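Long-range contacts in o-succinylbenzoate synthase (Synechococcus elongatus, PDB 2OZT), which catalyses the dehydration of 2-succinyl-6-hydroxy-2,4-cyclohexadiene-1-carboxylate to 2-succinylbenzoate, a step on the way to phylloquinone, with the aid of a divalent metal ion: residues A[206-211]-A[236-241]; A[225-230]-A[247-252]. All blocks are in the same frame, centred on the assembly; numbering follows the deposited sequence.

Contact 1: A[206-211]-A[236-241]; sequences ALLSLA and RGWPGF
The indole of W238 meets helix 204-213 with the rim of its six-membered ring, in the TIM-barrel domain of this enolase-superfamily enzyme, where the loop from helix 227-235 into strand 241-244 passes beside the preceding barrel helix. CG of W238 stands anti to the backbone N (chi1 -180°), which carries the ring across to the helix. There W238 CZ3 lies 3.5 Å from L207 O, an atom near the ring plane that also accepts the helical bond from A211 N. The CA of L208 borders the same edge, whereas the methyl of A211 comes in obliquely, its CB 3.5 Å from W238 CZ3. Alanine suits this spot because a single methyl lets the helix backbone come close to the indole.

The side chains of L208 and W238 run antiparallel alongside one another. L208 CD1 lies 4.0 Å from W238 CE3 and also rests against R236 O, so the branched leucine end fills the angle between indole and loop backbone. P239 adds a second apolar patch, with CG 3.8 Å from A211 CB. G237, at positive phi, closes helix 227-235 in a Schellman motif, a conformation that glycine adopts readily. W238 also packs on I218 and L220 of strand 218-220, so the indole touches both the helix and a barrel strand. At the pyrrole end, W238 NE1 donates to F241 O at 3.0 Å, approaching from above the carbonyl plane rather than along a lone pair.

Contact 2: A[225-230]-A[247-252]; sequences VSAAEV and ALFGDP
One face of the F249 phenyl ring receives A227: the alanine CB sits 3.8 Å from the ring centroid, 24° off the normal, in a CH-pi contact displaced toward the rim at CZ. CA of A227 lies over the same face, 3.5 Å from F249 CE1. At the edge, near the ring plane, V230 CG2 approaches F249 CE1 at 3.8 Å, the two side chains crossing at about a right angle, and D251 O borders the edge too. F249 has CG anti to the backbone N (chi1 168°), a setting that swings the ring against the first turn of helix 227-235. Alanine at 227 is small enough to let that turn settle on the aromatic face.

The backbones are joined by A227 N, which donates to F249 O at 2.9 Å, in the carbonyl plane and on a lone pair. Replacing F249 by an alanine would probably leave a gap against A227 and deprive V230 CG2 of its aromatic neighbour.

Here the loop following one barrel strand, and the helix start it leads into, meet the short helix that follows the next strand, close to K245, the predicted proton acceptor. S226 and E229 form a capping box at the start of helix 227-235: S226 OG accepts from E229 N, and E229 OE1 from S226 N. E229 OE1 also accepts from V225 N at 2.7 Å, the two donors arriving from opposite faces of the carboxylate plane. A short hydroxyl side chain suits the N-cap, and glutamate has the length to fold back over it. Next to the box, V225 CG1 packs on L248 CB at 3.9 Å, and V225 O receives a CA-H...O contact from F249 CA.

From the N terminus, the chain builds the antiparallel sheet and then enters the barrel, reaching helix 204-213, where contact 1 opens. It runs through strand 218-220 to the loop at 225, which opens contact 2, and along helix 227-235 to the loop at 236-241 that closes contact 1. Strand 241-244 then leads to 247-252, closing contact 2. The segments alternate, so the two closures cross rather than nest. Contact 1 ties a barrel helix to the loop entering strand 241-244; contact 2 joins segments after strands 218-220 and 241-244. Helix 227-235 links the opening of contact 2 to the closing of contact 1; the contact centres lie about 19 Å apart, without touching.

Contact 1: A[206-211]-A[236-241]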
ATOM      1  N   ALA A 206      -4.018   6.536  22.040  1.00 17.04           N
ATOM      2  CA  ALA A 206      -3.813   5.193  22.566  1.00 17.64           C
ATOM      3  C   ALA A 206      -2.865   4.369  21.665  1.00 16.97           C
ATOM      4  O   ALA A 206      -2.077   3.559  22.143  1.00 17.26           O
ATOM      5  CB  ALA A 206      -5.150   4.496  22.759  1.00 18.68           C
ATOM      6  N   LEU A 207      -2.925   4.619  20.357  1.00 16.88           N
ATOM      7  CA  LEU A 207      -2.045   3.885  19.452  1.00 16.45           C
ATOM      8  C   LEU A 207      -0.605   4.249  19.766  1.00 15.04           C
ATOM      9  O   LEU A 207       0.259   3.393  19.835  1.00 14.73           O
ATOM     10  CB  LEU A 207      -2.308   4.322  18.003  1.00 17.11           C
ATOM     11  CG  LEU A 207      -3.376   3.604  17.185  1.00 19.57           C
ATOM     12  CD1 LEU A 207      -3.601   4.343  15.903  1.00 20.54           C
ATOM     13  CD2 LEU A 207      -2.919   2.169  16.914  1.00 20.38           C
ATOM     14  N   LEU A 208      -0.377   5.553  19.957  1.00 14.32           N
ATOM     15  CA  LEU A 208       0.963   6.022  20.292  1.00 15.27           C
ATOM     16  C   LEU A 208       1.462   5.465  21.633  1.00 14.63           C
ATOM     17  O   LEU A 208       2.567   4.925  21.742  1.00 14.79           O
ATOM     18  CB  LEU A 208       0.997   7.545  20.245  1.00 14.97           C
ATOM     19  CG  LEU A 208       2.350   8.201  20.521  1.00 16.31           C
ATOM     20  CD1 LEU A 208       3.413   7.821  19.451  1.00 16.77           C
ATOM     21  CD2 LEU A 208       2.170   9.739  20.609  1.00 19.12           C
ATOM     22  N   SER A 209       0.598   5.541  22.661  1.00 16.03           N
ATOM     23  CA  SER A 209       0.957   5.030  23.976  1.00 16.78           C
ATOM     24  C   SER A 209       1.244   3.520  23.964  1.00 16.31           C
ATOM     25  O   SER A 209       2.216   3.060  24.540  1.00 17.52           O
ATOM     26  CB  SER A 209      -0.152   5.327  24.994  1.00 18.19           C
ATOM     27  OG  SER A 209       0.265   4.812  26.238  1.00 23.22           O
ATOM     28  N   LEU A 210       0.414   2.757  23.241  1.00 15.26           N
ATOM     29  CA  LEU A 210       0.697   1.335  23.084  1.00 16.02           C
ATOM     30  C   LEU A 210       2.067   1.125  22.424  1.00 14.69           C
ATOM     31  O   LEU A 210       2.872   0.344  22.892  1.00 15.82           O
ATOM     32  CB  LEU A 210      -0.377   0.648  22.227  1.00 17.60           C
ATOM     33  CG  LEU A 210      -1.706   0.312  22.910  1.00 19.11           C
ATOM     34  CD1 LEU A 210      -2.711  -0.138  21.849  1.00 20.25           C
ATOM     35  CD2 LEU A 210      -1.492  -0.751  24.010  1.00 19.00           C
ATOM     36  N   ALA A 211       2.325   1.807  21.309  1.00 13.68           N
ATOM     37  CA  ALA A 211       3.601   1.553  20.666  1.00 14.26           C
ATOM     38  C   ALA A 211       4.787   1.856  21.567  1.00 12.81           C
ATOM     39  O   ALA A 211       5.824   1.219  21.465  1.00 13.88           O
ATOM     40  CB  ALA A 211       3.695   2.369  19.432  1.00 14.15           C
ATOM     41  N   ARG A 236       5.239  13.009  15.849  1.00 17.18           N
ATOM     42  CA  ARG A 236       4.781  12.453  17.130  1.00 17.64           C
ATOM     43  C   ARG A 236       5.770  11.462  17.737  1.00 17.81           C
ATOM     44  O   ARG A 236       5.535  10.942  18.838  1.00 19.38           O
ATOM     45  CB  ARG A 236       3.440  11.726  16.947  1.00 16.92           C
ATOM     46  CG  ARG A 236       2.256  12.664  16.924  1.00 18.45           C
ATOM     47  CD  ARG A 236       0.972  11.960  16.434  1.00 18.19           C
ATOM     48  NE  ARG A 236      -0.152  12.888  16.475  1.00 20.84           N
ATOM     49  CZ  ARG A 236      -1.339  12.675  15.929  1.00 21.78           C
ATOM     50  NH1 ARG A 236      -1.605  11.539  15.275  1.00 21.64           N
ATOM     51  NH2 ARG A 236      -2.276  13.602  16.054  1.00 21.60           N
ATOM     52  N   GLY A 237       6.846  11.138  17.039  1.00 16.75           N
ATOM     53  CA  GLY A 237       7.785  10.150  17.543  1.00 16.18           C
ATOM     54  C   GLY A 237       7.319   8.716  17.406  1.00 16.62           C
ATOM     55  O   GLY A 237       7.655   7.878  18.232  1.00 15.99           O
ATOM     56  N   TRP A 238       6.567   8.411  16.350  1.00 15.96           N
ATOM     57  CA  TRP A 238       6.111   7.025  16.170  1.00 15.44           C
ATOM     58  C   TRP A 238       7.310   6.099  16.145  1.00 14.48           C
ATOM     59  O   TRP A 238       8.196   6.293  15.335  1.00 15.32           O
ATOM     60  CB  TRP A 238       5.347   6.899  14.871  1.00 14.91           C
ATOM     61  CG  TRP A 238       4.838   5.494  14.616  1.00 14.61           C
ATOM     62  CD1 TRP A 238       5.248   4.641  13.621  1.00 14.04           C
ATOM     63  CD2 TRP A 238       3.833   4.809  15.353  1.00 14.17           C
ATOM     64  NE1 TRP A 238       4.545   3.462  13.686  1.00 14.21           N
ATOM     65  CE2 TRP A 238       3.688   3.533  14.769  1.00 12.96           C
ATOM     66  CE3 TRP A 238       3.038   5.139  16.462  1.00 14.11           C
ATOM     67  CZ2 TRP A 238       2.753   2.588  15.237  1.00 13.16           C
ATOM     68  CZ3 TRP A 238       2.125   4.184  16.952  1.00 13.80           C
ATOM     69  CH2 TRP A 238       1.964   2.934  16.315  1.00 12.67           C
ATOM     70  N   PRO A 239       7.368   5.086  17.040  1.00 13.38           N
ATOM     71  CA  PRO A 239       8.556   4.219  17.027  1.00 14.01           C
ATOM     72  C   PRO A 239       8.410   2.939  16.196  1.00 13.64           C
ATOM     73  O   PRO A 239       9.378   2.191  16.063  1.00 15.70           O
ATOM     74  CB  PRO A 239       8.660   3.767  18.499  1.00 15.84           C
ATOM     75  CG  PRO A 239       7.211   3.695  18.923  1.00 16.51           C
ATOM     76  CD  PRO A 239       6.495   4.825  18.220  1.00 14.29           C
ATOM     77  N   GLY A 240       7.225   2.711  15.642  1.00 13.64           N
ATOM     78  CA  GLY A 240       6.960   1.509  14.882  1.00 13.14           C
ATOM     79  C   GLY A 240       7.090   1.645  13.377  1.00 13.11           C
ATOM     80  O   GLY A 240       7.910   2.443  12.855  1.00 14.38           O
ATOM     81  N   PHE A 241       6.338   0.789  12.701  1.00 12.50           N
ATOM     82  CA  PHE A 241       6.404   0.727  11.245  1.00 12.89           C
ATOM     83  C   PHE A 241       5.321   1.556  10.568  1.00 13.31           C
ATOM     84  O   PHE A 241       4.297   1.908  11.139  1.00 12.91           O
ATOM     85  CB  PHE A 241       6.256  -0.718  10.769  1.00 12.39           C
ATOM     86  CG  PHE A 241       7.422  -1.585  11.134  1.00 14.25           C
ATOM     87  CD1 PHE A 241       8.438  -1.857  10.238  1.00 17.33           C
ATOM     88  CD2 PHE A 241       7.488  -2.141  12.414  1.00 13.27           C
ATOM     89  CE1 PHE A 241       9.517  -2.649  10.624  1.00 19.53           C
ATOM     90  CE2 PHE A 241       8.534  -2.967  12.785  1.00 18.03           C
ATOM     91  CZ  PHE A 241       9.571  -3.212  11.895  1.00 19.51           C
TER

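Contact 2: A[225-230]-A[247-252]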
ATOM      1  N   VAL A 225      -2.061   7.296   5.109  1.00 16.75           N
ATOM      2  CA  VAL A 225      -2.380   7.262   3.681  1.00 16.80           C
ATOM      3  C   VAL A 225      -1.507   8.284   2.930  1.00 16.52           C
ATOM      4  O   VAL A 225      -0.736   7.937   2.015  1.00 17.18           O
ATOM      5  CB  VAL A 225      -3.884   7.511   3.485  1.00 16.30           C
ATOM      6  CG1 VAL A 225      -4.238   7.588   1.976  1.00 16.99           C
ATOM      7  CG2 VAL A 225      -4.694   6.394   4.208  1.00 20.96           C
ATOM      8  N   SER A 226      -1.590   9.531   3.355  1.00 16.76           N
ATOM      9  CA  SER A 226      -0.895  10.633   2.679  1.00 16.67           C
ATOM     10  C   SER A 226       0.441  10.983   3.315  1.00 15.96           C
ATOM     11  O   SER A 226       0.713  10.631   4.485  1.00 15.98           O
ATOM     12  CB  SER A 226      -1.774  11.889   2.724  1.00 16.10           C
ATOM     13  OG  SER A 226      -1.868  12.345   4.080  1.00 19.64           O
ATOM     14  N   ALA A 227       1.290  11.671   2.540  1.00 15.61           N
ATOM     15  CA  ALA A 227       2.528  12.205   3.098  1.00 15.93           C
ATOM     16  C   ALA A 227       2.289  13.035   4.364  1.00 16.84           C
ATOM     17  O   ALA A 227       3.066  12.960   5.341  1.00 16.69           O
ATOM     18  CB  ALA A 227       3.246  13.047   2.028  1.00 16.21           C
ATOM     19  N   ALA A 228       1.225  13.837   4.360  1.00 17.66           N
ATOM     20  CA  ALA A 228       0.949  14.661   5.564  1.00 16.93           C
ATOM     21  C   ALA A 228       0.718  13.825   6.815  1.00 16.69           C
ATOM     22  O   ALA A 228       1.165  14.210   7.894  1.00 15.66           O
ATOM     23  CB  ALA A 228      -0.227  15.603   5.308  1.00 17.64           C
ATOM     24  N   GLU A 229       0.028  12.696   6.667  1.00 15.62           N
ATOM     25  CA  GLU A 229      -0.225  11.808   7.800  1.00 15.51           C
ATOM     26  C   GLU A 229       1.063  11.152   8.230  1.00 16.29           C
ATOM     27  O   GLU A 229       1.309  11.016   9.429  1.00 15.44           O
ATOM     28  CB  GLU A 229      -1.251  10.741   7.420  1.00 15.31           C
ATOM     29  CG  GLU A 229      -2.646  11.338   7.290  1.00 17.22           C
ATOM     30  CD  GLU A 229      -3.695  10.317   6.906  1.00 24.26           C
ATOM     31  OE1 GLU A 229      -3.418   9.508   6.018  1.00 21.06           O
ATOM     32  OE2 GLU A 229      -4.812  10.327   7.476  1.00 29.25           O
ATOM     33  N   VAL A 230       1.885  10.698   7.292  1.00 15.08           N
ATOM     34  CA  VAL A 230       3.192  10.137   7.659  1.00 14.86           C
ATOM     35  C   VAL A 230       4.014  11.146   8.450  1.00 15.62           C
ATOM     36  O   VAL A 230       4.578  10.824   9.504  1.00 14.64           O
ATOM     37  CB  VAL A 230       3.983   9.620   6.434  1.00 14.46           C
ATOM     38  CG1 VAL A 230       5.373   9.110   6.827  1.00 15.01           C
ATOM     39  CG2 VAL A 230       3.186   8.479   5.712  1.00 15.29           C
ATOM     40  N   ALA A 247       0.848   4.645  -4.250  1.00 11.38           N
ATOM     41  CA  ALA A 247      -0.100   5.205  -5.217  1.00 12.31           C
ATOM     42  C   ALA A 247      -1.036   6.227  -4.594  1.00 13.06           C
ATOM     43  O   ALA A 247      -1.664   7.031  -5.310  1.00 13.62           O
ATOM     44  CB  ALA A 247      -0.903   4.070  -5.866  1.00 12.74           C
ATOM     45  N   LEU A 248      -1.181   6.175  -3.251  1.00 12.34           N
ATOM     46  CA  LEU A 248      -2.117   7.076  -2.556  1.00 12.44           C
ATOM     47  C   LEU A 248      -1.452   8.241  -1.830  1.00 12.46           C
ATOM     48  O   LEU A 248      -2.126   9.106  -1.285  1.00 13.41           O
ATOM     49  CB  LEU A 248      -2.914   6.307  -1.481  1.00 12.82           C
ATOM     50  CG  LEU A 248      -3.537   5.001  -1.938  1.00 12.56           C
ATOM     51  CD1 LEU A 248      -4.341   4.380  -0.737  1.00 13.38           C
ATOM     52  CD2 LEU A 248      -4.445   5.252  -3.182  1.00 12.97           C
ATOM     53  N   PHE A 249      -0.114   8.227  -1.820  1.00 12.82           N
ATOM     54  CA  PHE A 249       0.654   8.970  -0.835  1.00 12.12           C
ATOM     55  C   PHE A 249       0.966  10.415  -1.222  1.00 13.18           C
ATOM     56  O   PHE A 249       1.013  11.290  -0.340  1.00 13.91           O
ATOM     57  CB  PHE A 249       1.944   8.169  -0.614  1.00 12.65           C
ATOM     58  CG  PHE A 249       3.024   8.877   0.138  1.00 13.09           C
ATOM     59  CD1 PHE A 249       3.195   8.692   1.535  1.00 15.45           C
ATOM     60  CD2 PHE A 249       3.935   9.674  -0.559  1.00 14.60           C
ATOM     61  CE1 PHE A 249       4.269   9.326   2.208  1.00 15.13           C
ATOM     62  CE2 PHE A 249       4.969  10.338   0.110  1.00 17.61           C
ATOM     63  CZ  PHE A 249       5.132  10.141   1.485  1.00 15.49           C
ATOM     64  N   GLY A 250       1.125  10.711  -2.519  1.00 13.85           N
ATOM     65  CA  GLY A 250       1.583  12.031  -2.930  1.00 14.93           C
ATOM     66  C   GLY A 250       2.708  11.925  -3.930  1.00 13.63           C
ATOM     67  O   GLY A 250       2.935  10.865  -4.522  1.00 13.70           O
ATOM     68  N   ASP A 251       3.433  13.030  -4.120  1.00 15.61           N
ATOM     69  CA  ASP A 251       4.621  12.994  -4.982  1.00 16.51           C
ATOM     70  C   ASP A 251       5.631  12.032  -4.325  1.00 15.34           C
ATOM     71  O   ASP A 251       5.958  12.226  -3.176  1.00 15.62           O
ATOM     72  CB  ASP A 251       5.196  14.419  -5.025  1.00 18.51           C
ATOM     73  CG  ASP A 251       6.312  14.592  -6.051  1.00 21.23           C
ATOM     74  OD1 ASP A 251       7.088  13.669  -6.324  1.00 21.86           O
ATOM     75  OD2 ASP A 251       6.400  15.706  -6.625  1.00 29.44           O
ATOM     76  N   PRO A 252       6.148  11.044  -5.063  1.00 15.70           N
ATOM     77  CA  PRO A 252       7.184  10.146  -4.449  1.00 16.01           C
ATOM     78  C   PRO A 252       8.354  10.933  -3.835  1.00 16.58           C
ATOM     79  O   PRO A 252       8.960  10.495  -2.846  1.00 15.72           O
ATOM     80  CB  PRO A 252       7.678   9.314  -5.632  1.00 17.31           C
ATOM     81  CG  PRO A 252       6.482   9.281  -6.595  1.00 18.46           C
ATOM     82  CD  PRO A 252       5.841  10.660  -6.458  1.00 15.47           C
TER